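Local atomic coordinates of peptide ABC transporter, peptide-binding protein (Enterococcus faecalis, PDB entry 3O6P), a protein that probably binds peptides outside the cell and passes them to an ABC transporter for uptake, the fragment here carrying one lobe of its solute-binding fold. Residues 9-14 with 99-104; 51-56 with 214-219; 112-117 with 224-229; 120-125 with 129-134. All coordinates share one frame; numbering follows the deposited sequence. Where two conformers were deposited one is given.

Contacts 1, 3 and 4 are all built on one mixed five-stranded sheet, ordered 129-136, 99-106, 152-158, 5-11, 223-228. Contact 1 spans its middle, while contacts 3 and 4 use the first and second halves of helix 109-125, near the outermost strands 223-228 and 129-136. Contact 2 lies to one side, where helix 202-218 meets the loop holding 51-56. Centres of contacts 1 and 4 are about 11 Å apart, those of 2 and 4 about 23 Å. Along the chain, contact 4 nests inside the loops closed by contacts 2 and 3, and contact 1 alternates with contact 2. Early and late parts of the chain thus close into one compact lobe of the peptide-binding protein.

Contact 1: 9-14 with 99-104; sequences MELNQR and LTMDIL
Across one face of the central mixed sheet, Met9 of strand 5-11 meets Ile103 of strand 99-106, and Leu11 meets Met101. The two strands are not neighbours: strand 152-158 runs between them, and the side chains close over its Ala152, which both Met9 and Leu11 touch. Met9 is a selenomethionine. Its CG stands opposite the backbone N (chi1 -174°) and chi2 is also extended, which carries the selenium out to the far strand before chi3 bends CE away. SE sits 4.1 Å from Ile103 CG2 and equally close to Ile103 CD1, so it faces both methyl groups, with the two side chains crossing at about a right angle. Leu11 CD2 and Met101 CE, at 4.4 Å, make a looser second touch. No hydrogen bond links the segments. Beyond the strand the chain turns: Asn12 OD1 takes the backbone N of Arg14 at 3.1 Å, an Asx turn, while Gln13 NE2 bonds back to Leu11 O. Ile29 and Arg26 of helix 23-31 pack on Met9 and Leu11. The strand order, with 5-11 running antiparallel to both its neighbours, fits the sheet of a class II periplasmic binding protein lobe.

Contact 2: 51-56 with 214-219; sequences NGLVPA and KTIMGD
Met217 and Gly52 make the nearest approach, the selenium of this selenomethionine lying 3.8 Å from Gly52 CA. Because glycine carries no side chain, SE comes down directly on the backbone, and it also lies 4.0 Å from Leu53 N. Bends at chi2 (-64°) and chi3 fold the Met217 chain, and its CE ends 4.4 Å from Leu53 CB. Leu53 then reaches the helix a second time through CD2, which meets Ile216 CG2 at 4.4 Å. The leucine is therefore set against two successive helix residues; the side chains meet through apolar groups, and no hydrogen bond joins the segments.

One step out, polar groups fix the turn of the loop. Glu213, just ahead of the segment on the same helix, accepts from two consecutive backbone amides, Leu53 N through OE2 and Val54 N through OE1. The loop is thus tied to the helix beside the apolar touch. Thr6 OG1 is hydrogen-bonded to Leu53 O, and Asn51 ND2 bonds to Gly73 O.

Farther out, Phe171 packs against both Leu53 and Ile216, Leu168 of helix 165-168 also touches Leu53, and Phe187 of helix 185-195 covers Ile216. Pro224 of strand 223-228 comes against Gly52 and Met217, placing the C-terminal end of helix 202-218 between this loop, helices 165-168 and 185-195, and the edge of the sheet.

Contact 3: 112-117 with 224-229; sequences KKTVEF and PLFQKS
Thr114 holds its CG2 opposite the backbone N and its OG1 beside that N (chi1 -67°), so the methyl and the hydroxyl meet different residues of the strand, Leu225 and Phe226. CG2 lies 4.1 Å from Leu225 CD1. OG1 comes within 4.2 Å of Phe226 CE2, approaching the ring at a slant; the hydroxyl is hydrogen-bonded within its own helix, to Ser110 O, and makes no hydrogen bond across the contact. Phe226 takes the crowded rotamer in which CG lies between the backbone N and the carbonyl carbon (chi1 59°), and this swings the ring to the helix.

Two successive residues of a regular strand would direct their side chains to opposite faces, yet Leu225 and Phe226 both point at the helix. The reason is a classic beta bulge: both face Gln7 of strand 5-11, and Leu225 has a helix-like psi of -44°. Only van der Waals contact joins the segments.

Helix 35-43 packs alongside, its Leu43 touching both Thr114 and Phe226 and its Val39 also lying on the ring. Val115, next on the helix, packs on Ile103 and Ser105, so helix 109-125 lies over strand 99-106 while reaching the outermost strand 223-228.

Contact 4: 120-125 with 129-134; sequences GSIQDA and VKVTVS. With NA (sodium ion), chain B.
Ile122 and Val131 stand at about a right angle, CG2 of the isoleucine pressing on Val131 CG2 at 3.7 Å. The same methyl reaches Val129 CG1 at 4.1 Å, so one branch of Ile122 serves Val129 and Val131 alike. With CG opposite its backbone N (chi1 179°) and an extended chain beyond, Gln123 brings its side-chain carbonyl up to the strand from the helix, and in the conformer modelled here OE1 accepts from Val131 N at 2.8 Å. The N-H points almost straight at the oxygen (175°), and the donor lies only slightly off the carbonyl plane. Lys130 bonds to strand 99-106 through its backbone, while Val131 N looks outward, so Gln123 can occupy a hydrogen-bonding site on the strand edge turned away from strand 99-106. Gln119 NE2, one turn earlier on the helix, donates to Val131 O.

The helix and strand run nearly antiparallel, as the last two elements of a beta-alpha-beta unit. At their junction a sodium ion is coordinated by Gln123 O (2.3 Å), Val129 O (2.7 Å), Leu126 O and three waters. Six neutral oxygens surround the ion, whose charge would offset the partial negative charge of this helix end.

Contact 1: 9-14 with 99-104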
loop_
_atom_site.group_PDB
_atom_site.type_symbol
_atom_site.label_atom_id
_atom_site.label_comp_id
_atom_site.label_asym_id
_atom_site.label_seq_id
_atom_site.Cartn_x
_atom_site.Cartn_y
_atom_site.Cartn_z
HETATM N N MSE A 9 -2.160 -1.874 3.253
HETATM C CA MSE A 9 -2.473 -3.286 3.069
HETATM C C MSE A 9 -1.510 -3.862 2.040
HETATM O O MSE A 9 -1.481 -3.421 0.867
HETATM C CB MSE A 9 -3.923 -3.438 2.606
HETATM C CG MSE A 9 -4.369 -4.889 2.542
HETATM SE SE MSE A 9 -6.239 -5.056 2.239
HETATM C CE MSE A 9 -6.428 -3.901 0.708
ATOM N N GLU A 10 -0.709 -4.820 2.491
ATOM C CA GLU A 10 0.214 -5.553 1.617
ATOM C C GLU A 10 -0.507 -6.746 1.010
ATOM O O GLU A 10 -1.417 -7.318 1.630
ATOM C CB GLU A 10 1.447 -6.017 2.388
ATOM C CG GLU A 10 2.202 -4.860 2.975
ATOM C CD GLU A 10 3.434 -5.299 3.714
ATOM O OE1 GLU A 10 4.453 -5.626 3.046
ATOM O OE2 GLU A 10 3.381 -5.298 4.977
ATOM N N LEU A 11 -0.139 -7.083 -0.221
ATOM C CA LEU A 11 -0.782 -8.193 -0.935
ATOM C C LEU A 11 0.280 -9.221 -1.277
ATOM O O LEU A 11 1.391 -8.859 -1.685
ATOM C CB LEU A 11 -1.508 -7.697 -2.206
ATOM C CG LEU A 11 -2.544 -6.584 -1.989
ATOM C CD1 LEU A 11 -2.986 -6.001 -3.342
ATOM C CD2 LEU A 11 -3.725 -7.141 -1.221
ATOM N N ASN A 12 -0.042 -10.494 -1.061
ATOM C CA ASN A 12 0.940 -11.574 -1.205
ATOM C C ASN A 12 1.256 -11.867 -2.676
ATOM O O ASN A 12 0.426 -12.435 -3.406
ATOM C CB ASN A 12 0.442 -12.835 -0.498
ATOM C CG ASN A 12 1.534 -13.867 -0.342
ATOM O OD1 ASN A 12 2.547 -13.833 -1.047
ATOM N ND2 ASN A 12 1.341 -14.791 0.571
ATOM N N GLN A 13 2.451 -11.455 -3.094
ATOM C CA GLN A 13 2.879 -11.548 -4.488
ATOM C C GLN A 13 3.987 -12.598 -4.641
ATOM O O GLN A 13 4.714 -12.603 -5.638
ATOM C CB GLN A 13 3.327 -10.163 -4.982
ATOM C CG GLN A 13 2.151 -9.169 -4.997
ATOM C CD GLN A 13 2.603 -7.739 -5.042
ATOM O OE1 GLN A 13 3.173 -7.313 -6.033
ATOM N NE2 GLN A 13 2.351 -6.980 -3.965
ATOM N N ARG A 14 4.152 -13.445 -3.628
ATOM C CA ARG A 14 5.293 -14.363 -3.586
ATOM C C ARG A 14 5.292 -15.355 -4.750
ATOM O O ARG A 14 6.327 -15.614 -5.365
ATOM C CB ARG A 14 5.315 -15.118 -2.258
ATOM C CG ARG A 14 5.583 -14.186 -1.093
ATOM C CD ARG A 14 5.554 -14.866 0.249
ATOM N NE ARG A 14 5.796 -13.882 1.319
ATOM C CZ ARG A 14 6.592 -14.075 2.371
ATOM N NH1 ARG A 14 7.261 -15.218 2.510
ATOM N NH2 ARG A 14 6.725 -13.109 3.287
ATOM N N LEU A 99 -12.326 -15.012 -6.843
ATOM C CA LEU A 99 -11.215 -14.848 -5.924
ATOM C C LEU A 99 -11.751 -14.944 -4.497
ATOM O O LEU A 99 -12.768 -14.327 -4.200
ATOM C CB LEU A 99 -10.574 -13.465 -6.144
ATOM C CG LEU A 99 -9.448 -13.073 -5.188
ATOM C CD1 LEU A 99 -8.296 -14.085 -5.289
ATOM C CD2 LEU A 99 -8.980 -11.642 -5.463
ATOM N N THR A 100 -11.079 -15.709 -3.634
ATOM C CA THR A 100 -11.386 -15.722 -2.208
ATOM C C THR A 100 -10.099 -15.309 -1.530
ATOM O O THR A 100 -9.027 -15.883 -1.771
ATOM C CB THR A 100 -11.873 -17.104 -1.699
ATOM O OG1 THR A 100 -13.127 -17.402 -2.314
ATOM C CG2 THR A 100 -12.081 -17.087 -0.185
HETATM N N MSE A 101 -10.183 -14.226 -0.768
HETATM C CA MSE A 101 -8.979 -13.668 -0.149
HETATM C C MSE A 101 -9.208 -13.348 1.305
HETATM O O MSE A 101 -10.264 -12.847 1.675
HETATM C CB MSE A 101 -8.517 -12.417 -0.890
HETATM C CG MSE A 101 -9.539 -11.294 -0.925
HETATM SE SE MSE A 101 -8.846 -9.703 -1.844
HETATM C CE MSE A 101 -7.562 -9.174 -0.515
ATOM N N ASP A 102 -8.198 -13.617 2.124
ATOM C CA ASP A 102 -8.263 -13.325 3.540
ATOM C C ASP A 102 -7.441 -12.074 3.836
ATOM O O ASP A 102 -6.357 -11.909 3.290
ATOM C CB ASP A 102 -7.691 -14.510 4.334
ATOM C CG ASP A 102 -7.852 -14.338 5.823
ATOM O OD1 ASP A 102 -9.004 -14.343 6.303
ATOM O OD2 ASP A 102 -6.819 -14.231 6.521
ATOM N N ILE A 103 -7.931 -11.209 4.719
ATOM C CA ILE A 103 -7.121 -10.076 5.171
ATOM C C ILE A 103 -6.706 -10.320 6.626
ATOM O O ILE A 103 -7.548 -10.352 7.527
ATOM C CB ILE A 103 -7.869 -8.716 5.101
ATOM C CG1 ILE A 103 -8.513 -8.504 3.737
ATOM C CG2 ILE A 103 -6.896 -7.543 5.452
ATOM C CD1 ILE A 103 -9.419 -7.275 3.697
ATOM N N LEU A 104 -5.407 -10.490 6.835
ATOM C CA LEU A 104 -4.838 -10.629 8.160
ATOM C C LEU A 104 -4.737 -9.229 8.773
ATOM O O LEU A 104 -4.361 -8.280 8.088
ATOM C CB LEU A 104 -3.457 -11.255 8.010
ATOM C CG LEU A 104 -2.613 -11.544 9.238
ATOM C CD1 LEU A 104 -3.292 -12.616 10.110
ATOM C CD2 LEU A 104 -1.217 -11.996 8.755
#

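Contact 2: 51-56 with 214-219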
loop_
_atom_site.group_PDB
_atom_site.type_symbol
_atom_site.label_atom_id
_atom_site.label_comp_id
_atom_site.label_asym_id
_atom_site.label_seq_id
_atom_site.Cartn_x
_atom_site.Cartn_y
_atom_site.Cartn_z
ATOM N N ASN A 51 -2.261 10.389 0.658
ATOM C CA ASN A 51 -1.859 10.849 -0.677
ATOM C C ASN A 51 -1.279 9.664 -1.445
ATOM O O ASN A 51 -1.653 9.403 -2.597
ATOM C CB ASN A 51 -0.805 11.943 -0.574
ATOM C CG ASN A 51 -0.364 12.423 -1.926
ATOM O OD1 ASN A 51 -1.097 13.169 -2.591
ATOM N ND2 ASN A 51 0.823 11.961 -2.378
ATOM N N GLY A 52 -0.393 8.936 -0.771
ATOM C CA GLY A 52 0.302 7.776 -1.364
ATOM C C GLY A 52 0.896 6.963 -0.238
ATOM O O GLY A 52 0.241 6.691 0.787
ATOM N N LEU A 53 2.143 6.551 -0.430
ATOM C CA LEU A 53 2.843 5.780 0.577
ATOM C C LEU A 53 3.557 6.712 1.541
ATOM O O LEU A 53 3.385 6.608 2.759
ATOM C CB LEU A 53 3.835 4.818 -0.087
ATOM C CG LEU A 53 4.758 4.079 0.883
ATOM C CD1 LEU A 53 3.937 3.210 1.860
ATOM C CD2 LEU A 53 5.802 3.226 0.148
ATOM N N VAL A 54 4.375 7.607 1.019
ATOM C CA VAL A 54 5.110 8.525 1.919
ATOM C C VAL A 54 4.094 9.542 2.463
ATOM O O VAL A 54 3.335 10.125 1.672
ATOM C CB VAL A 54 6.222 9.252 1.135
ATOM C CG1 VAL A 54 6.861 10.365 1.978
ATOM C CG2 VAL A 54 7.294 8.254 0.688
ATOM N N PRO A 55 4.049 9.749 3.798
ATOM C CA PRO A 55 3.098 10.740 4.350
ATOM C C PRO A 55 3.295 12.140 3.804
ATOM O O PRO A 55 4.421 12.536 3.488
ATOM C CB PRO A 55 3.426 10.743 5.848
ATOM C CG PRO A 55 3.930 9.385 6.087
ATOM C CD PRO A 55 4.725 9.012 4.878
ATOM N N ALA A 56 2.191 12.872 3.708
ATOM C CA ALA A 56 2.176 14.297 3.381
ATOM C C ALA A 56 2.630 15.135 4.567
ATOM O O ALA A 56 2.512 14.710 5.711
ATOM C CB ALA A 56 0.769 14.716 2.961
ATOM N N LYS A 214 6.259 7.277 -7.175
ATOM C CA LYS A 214 5.361 7.238 -8.348
ATOM C C LYS A 214 5.330 5.843 -8.953
ATOM O O LYS A 214 4.323 5.438 -9.545
ATOM C CB LYS A 214 5.749 8.279 -9.395
ATOM C CG LYS A 214 5.554 9.716 -8.893
ATOM C CD LYS A 214 5.648 10.756 -9.971
ATOM C CE LYS A 214 7.016 11.061 -10.404
ATOM N NZ LYS A 214 6.952 12.253 -11.374
ATOM N N THR A 215 6.427 5.096 -8.818
ATOM C CA THR A 215 6.445 3.743 -9.398
ATOM C C THR A 215 5.543 2.781 -8.608
ATOM O O THR A 215 4.692 2.107 -9.186
ATOM C CB THR A 215 7.871 3.192 -9.446
ATOM O OG1 THR A 215 8.671 4.053 -10.283
ATOM C CG2 THR A 215 7.888 1.765 -10.030
ATOM N N ILE A 216 5.711 2.745 -7.297
ATOM C CA ILE A 216 4.896 1.826 -6.484
ATOM C C ILE A 216 3.427 2.230 -6.465
ATOM O O ILE A 216 2.555 1.368 -6.458
ATOM C CB ILE A 216 5.479 1.605 -5.066
ATOM C CG1 ILE A 216 4.781 0.420 -4.382
ATOM C CG2 ILE A 216 5.457 2.893 -4.235
ATOM C CD1 ILE A 216 5.485 -0.021 -3.105
HETATM N N MSE A 217 3.141 3.538 -6.517
HETATM C CA MSE A 217 1.733 3.946 -6.614
HETATM C C MSE A 217 1.170 3.686 -7.992
HETATM O O MSE A 217 -0.032 3.388 -8.140
HETATM C CB MSE A 217 1.575 5.402 -6.196
HETATM C CG MSE A 217 1.789 5.554 -4.685
HETATM SE SE MSE A 217 0.481 4.634 -3.562
HETATM C CE MSE A 217 1.436 2.971 -3.244
ATOM N N GLY A 218 2.044 3.751 -9.006
ATOM C CA GLY A 218 1.604 3.542 -10.398
ATOM C C GLY A 218 1.210 2.107 -10.699
ATOM O O GLY A 218 0.364 1.874 -11.556
ATOM N N ASP A 219 1.827 1.143 -10.023
ATOM C CA ASP A 219 1.391 -0.257 -10.179
ATOM C C ASP A 219 0.755 -0.789 -8.885
ATOM O O ASP A 219 0.578 -1.979 -8.742
ATOM C CB ASP A 219 2.466 -1.219 -10.784
ATOM C CG ASP A 219 3.574 -1.566 -9.825
ATOM O OD1 ASP A 219 3.676 -0.904 -8.761
ATOM O OD2 ASP A 219 4.352 -2.514 -10.135
#

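Contact 3: 112-117 with 224-229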
loop_
_atom_site.group_PDB
_atom_site.type_symbol
_atom_site.label_atom_id
_atom_site.label_comp_id
_atom_site.label_asym_id
_atom_site.label_seq_id
_atom_site.Cartn_x
_atom_site.Cartn_y
_atom_site.Cartn_z
ATOM N N LYS A 112 -9.907 -3.689 13.861
ATOM C CA LYS A 112 -11.079 -4.504 13.487
ATOM C C LYS A 112 -12.104 -3.683 12.670
ATOM O O LYS A 112 -12.634 -4.182 11.688
ATOM C CB LYS A 112 -11.744 -5.124 14.723
ATOM C CG LYS A 112 -10.904 -6.167 15.447
ATOM C CD LYS A 112 -11.677 -6.524 16.719
ATOM C CE LYS A 112 -11.246 -7.802 17.385
ATOM N NZ LYS A 112 -12.147 -7.972 18.558
ATOM N N LYS A 113 -12.375 -2.440 13.064
ATOM C CA LYS A 113 -13.319 -1.619 12.298
ATOM C C LYS A 113 -12.777 -1.285 10.892
ATOM O O LYS A 113 -13.538 -1.273 9.909
ATOM C CB LYS A 113 -13.695 -0.356 13.066
ATOM C CG LYS A 113 -14.489 -0.610 14.344
ATOM C CD LYS A 113 -15.561 -1.672 14.183
ATOM C CE LYS A 113 -16.581 -1.625 15.326
ATOM N NZ LYS A 113 -15.998 -1.464 16.689
ATOM N N THR A 114 -11.464 -1.059 10.788
ATOM C CA THR A 114 -10.829 -0.846 9.486
ATOM C C THR A 114 -10.958 -2.081 8.609
ATOM O O THR A 114 -11.389 -1.982 7.450
ATOM C CB THR A 114 -9.329 -0.486 9.666
ATOM O OG1 THR A 114 -9.267 0.793 10.293
ATOM C CG2 THR A 114 -8.600 -0.415 8.310
ATOM N N VAL A 115 -10.611 -3.247 9.161
ATOM C CA VAL A 115 -10.619 -4.453 8.330
ATOM C C VAL A 115 -12.036 -4.819 7.884
ATOM O O VAL A 115 -12.213 -5.283 6.748
ATOM C CB VAL A 115 -9.793 -5.663 8.916
ATOM C CG1 VAL A 115 -10.515 -6.361 10.084
ATOM C CG2 VAL A 115 -9.456 -6.661 7.810
ATOM N N GLU A 116 -13.017 -4.598 8.759
ATOM C CA GLU A 116 -14.431 -4.832 8.439
ATOM C C GLU A 116 -14.891 -3.947 7.275
ATOM O O GLU A 116 -15.566 -4.417 6.341
ATOM C CB GLU A 116 -15.317 -4.594 9.677
ATOM C CG GLU A 116 -16.809 -4.580 9.377
ATOM C CD GLU A 116 -17.675 -4.346 10.631
ATOM O OE1 GLU A 116 -17.379 -3.433 11.432
ATOM O OE2 GLU A 116 -18.660 -5.080 10.806
ATOM N N PHE A 117 -14.510 -2.672 7.327
ATOM C CA PHE A 117 -14.873 -1.724 6.290
ATOM C C PHE A 117 -14.172 -2.103 4.978
ATOM O O PHE A 117 -14.774 -2.076 3.924
ATOM C CB PHE A 117 -14.503 -0.289 6.702
ATOM C CG PHE A 117 -14.875 0.740 5.648
ATOM C CD1 PHE A 117 -16.172 1.210 5.563
ATOM C CD2 PHE A 117 -13.918 1.216 4.726
ATOM C CE1 PHE A 117 -16.531 2.143 4.583
ATOM C CE2 PHE A 117 -14.263 2.153 3.744
ATOM C CZ PHE A 117 -15.584 2.616 3.671
ATOM N N PRO A 224 -2.163 1.764 0.246
ATOM C CA PRO A 224 -2.274 2.650 1.438
ATOM C C PRO A 224 -3.726 2.891 1.805
ATOM O O PRO A 224 -4.567 3.034 0.917
ATOM C CB PRO A 224 -1.589 3.953 0.976
ATOM C CG PRO A 224 -0.665 3.509 -0.160
ATOM C CD PRO A 224 -1.507 2.459 -0.885
ATOM N N LEU A 225 -4.005 2.874 3.108
ATOM C CA LEU A 225 -5.367 3.040 3.608
ATOM C C LEU A 225 -5.598 4.429 4.208
ATOM O O LEU A 225 -6.631 5.054 3.945
ATOM C CB LEU A 225 -5.694 1.944 4.629
ATOM C CG LEU A 225 -5.632 0.512 4.087
ATOM C CD1 LEU A 225 -5.905 -0.430 5.261
ATOM C CD2 LEU A 225 -6.683 0.333 2.966
ATOM N N PHE A 226 -4.648 4.910 5.016
ATOM C CA PHE A 226 -4.761 6.239 5.593
ATOM C C PHE A 226 -3.422 6.676 6.156
ATOM O O PHE A 226 -2.502 5.862 6.297
ATOM C CB PHE A 226 -5.861 6.302 6.689
ATOM C CG PHE A 226 -5.649 5.346 7.858
ATOM C CD1 PHE A 226 -4.850 5.726 8.944
ATOM C CD2 PHE A 226 -6.286 4.098 7.901
ATOM C CE1 PHE A 226 -4.649 4.864 10.068
ATOM C CE2 PHE A 226 -6.106 3.223 9.005
ATOM C CZ PHE A 226 -5.278 3.612 10.097
ATOM N N GLN A 227 -3.318 7.968 6.459
ATOM C CA GLN A 227 -2.152 8.530 7.156
ATOM C C GLN A 227 -2.595 9.038 8.535
ATOM O O GLN A 227 -3.712 9.523 8.700
ATOM C CB GLN A 227 -1.559 9.671 6.320
ATOM C CG GLN A 227 -0.511 10.516 7.058
ATOM C CD GLN A 227 -0.019 11.677 6.223
ATOM O OE1 GLN A 227 -0.039 11.635 4.977
ATOM N NE2 GLN A 227 0.430 12.731 6.902
ATOM N N LYS A 228 -1.728 8.906 9.528
ATOM C CA LYS A 228 -2.031 9.445 10.852
ATOM C C LYS A 228 -0.734 10.087 11.295
ATOM O O LYS A 228 0.264 9.392 11.504
ATOM C CB LYS A 228 -2.499 8.324 11.795
ATOM C CG LYS A 228 -3.188 8.824 13.093
ATOM C CD LYS A 228 -3.972 7.694 13.766
ATOM C CE LYS A 228 -4.806 8.168 14.961
ATOM N NZ LYS A 228 -4.008 9.005 15.861
ATOM N N SER A 229 -0.746 11.419 11.396
ATOM C CA SER A 229 0.507 12.210 11.481
ATOM C C SER A 229 0.635 13.035 12.736
ATOM O O SER A 229 -0.366 13.448 13.311
ATOM C CB SER A 229 0.689 13.099 10.225
ATOM O OG SER A 229 -0.557 13.400 9.603
#

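Contact 4: 120-125 with 129-134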
loop_
_atom_site.group_PDB
_atom_site.type_symbol
_atom_site.label_atom_id
_atom_site.label_comp_id
_atom_site.label_asym_id
_atom_site.label_seq_id
_atom_site.Cartn_x
_atom_site.Cartn_y
_atom_site.Cartn_z
ATOM N N GLY A 120 -15.799 -5.342 3.579
ATOM C CA GLY A 120 -17.110 -5.069 2.964
ATOM C C GLY A 120 -16.991 -4.343 1.636
ATOM O O GLY A 120 -17.727 -4.628 0.673
ATOM N N SER A 121 -16.081 -3.381 1.590
ATOM C CA SER A 121 -15.901 -2.561 0.388
ATOM C C SER A 121 -15.443 -3.390 -0.818
ATOM O O SER A 121 -16.018 -3.296 -1.916
ATOM C CB SER A 121 -14.872 -1.455 0.659
ATOM O OG SER A 121 -15.342 -0.517 1.632
ATOM N N ILE A 122 -14.415 -4.210 -0.627
ATOM C CA ILE A 122 -13.903 -5.032 -1.718
ATOM C C ILE A 122 -14.949 -6.055 -2.169
ATOM O O ILE A 122 -15.249 -6.184 -3.377
ATOM C CB ILE A 122 -12.608 -5.756 -1.292
ATOM C CG1 ILE A 122 -11.511 -4.756 -0.931
ATOM C CG2 ILE A 122 -12.166 -6.729 -2.374
ATOM C CD1 ILE A 122 -10.327 -5.373 -0.166
ATOM N N GLN A 123 -15.501 -6.779 -1.199
ATOM C CA GLN A 123 -16.475 -7.828 -1.461
ATOM C C GLN A 123 -17.686 -7.276 -2.210
ATOM O O GLN A 123 -18.138 -7.847 -3.217
ATOM C CB GLN A 123 -16.885 -8.472 -0.131
ATOM C CG GLN A 123 -17.909 -9.549 -0.262
ATOM C CD GLN A 123 -17.858 -10.486 0.930
ATOM O OE1 GLN A 123 -16.953 -11.314 1.046
ATOM N NE2 GLN A 123 -18.834 -10.364 1.814
ATOM N N ASP A 124 -18.178 -6.132 -1.760
ATOM C CA ASP A 124 -19.353 -5.542 -2.349
ATOM C C ASP A 124 -19.111 -5.060 -3.799
ATOM O O ASP A 124 -19.946 -5.278 -4.688
ATOM C CB ASP A 124 -19.844 -4.395 -1.451
ATOM C CG ASP A 124 -21.146 -3.859 -1.919
ATOM O OD1 ASP A 124 -22.165 -4.538 -1.708
ATOM O OD2 ASP A 124 -21.139 -2.796 -2.559
ATOM N N ALA A 125 -17.950 -4.443 -4.036
ATOM C CA ALA A 125 -17.648 -3.827 -5.327
ATOM C C ALA A 125 -17.345 -4.833 -6.436
ATOM O O ALA A 125 -17.696 -4.597 -7.600
ATOM C CB ALA A 125 -16.489 -2.826 -5.193
ATOM N N VAL A 129 -15.711 -11.854 -6.010
ATOM C CA VAL A 129 -14.674 -11.789 -4.957
ATOM C C VAL A 129 -15.310 -11.944 -3.569
ATOM O O VAL A 129 -16.274 -11.230 -3.235
ATOM C CB VAL A 129 -13.869 -10.493 -5.025
ATOM C CG1 VAL A 129 -12.773 -10.470 -3.929
ATOM C CG2 VAL A 129 -13.208 -10.314 -6.398
ATOM N N LYS A 130 -14.783 -12.858 -2.770
ATOM C CA LYS A 130 -15.239 -13.052 -1.407
ATOM C C LYS A 130 -14.063 -12.727 -0.526
ATOM O O LYS A 130 -12.928 -13.106 -0.846
ATOM C CB LYS A 130 -15.664 -14.499 -1.180
ATOM C CG LYS A 130 -15.915 -14.815 0.281
ATOM C CD LYS A 130 -16.510 -16.206 0.484
ATOM C CE LYS A 130 -16.707 -16.503 1.978
ATOM N NZ LYS A 130 -17.835 -15.717 2.535
ATOM N N VAL A 131 -14.310 -12.004 0.564
ATOM C CA VAL A 131 -13.191 -11.595 1.441
ATOM C C VAL A 131 -13.485 -12.027 2.856
ATOM O O VAL A 131 -14.562 -11.735 3.367
ATOM C CB VAL A 131 -13.009 -10.049 1.451
ATOM C CG1 VAL A 131 -11.839 -9.661 2.349
ATOM C CG2 VAL A 131 -12.799 -9.496 0.040
ATOM N N THR A 132 -12.517 -12.691 3.491
ATOM C CA THR A 132 -12.602 -13.048 4.911
ATOM C C THR A 132 -11.589 -12.225 5.687
ATOM O O THR A 132 -10.720 -11.578 5.101
ATOM C CB THR A 132 -12.313 -14.553 5.104
ATOM O OG1 THR A 132 -10.995 -14.839 4.626
ATOM C CG2 THR A 132 -13.319 -15.387 4.294
ATOM N N VAL A 133 -11.701 -12.254 7.009
ATOM C CA VAL A 133 -10.764 -11.513 7.845
ATOM C C VAL A 133 -10.213 -12.352 8.949
ATOM O O VAL A 133 -10.922 -13.202 9.501
ATOM C CB VAL A 133 -11.399 -10.224 8.436
ATOM C CG1 VAL A 133 -11.815 -9.260 7.299
ATOM C CG2 VAL A 133 -12.560 -10.546 9.332
ATOM N N SER A 134 -8.956 -12.082 9.307
ATOM C CA SER A 134 -8.312 -12.806 10.395
ATOM C C SER A 134 -7.621 -11.853 11.354
ATOM O O SER A 134 -6.437 -11.580 11.211
ATOM C CB SER A 134 -7.308 -13.808 9.845
ATOM O OG SER A 134 -7.955 -14.807 9.077
HETATM NA NA NA B . -18.280 -9.848 -4.309
HETATM O O HOH W 1 -20.088 -8.388 -5.366
HETATM O O HOH W 2 -19.189 -11.811 -5.326
HETATM O O HOH W 3 -20.084 -10.393 -2.633
#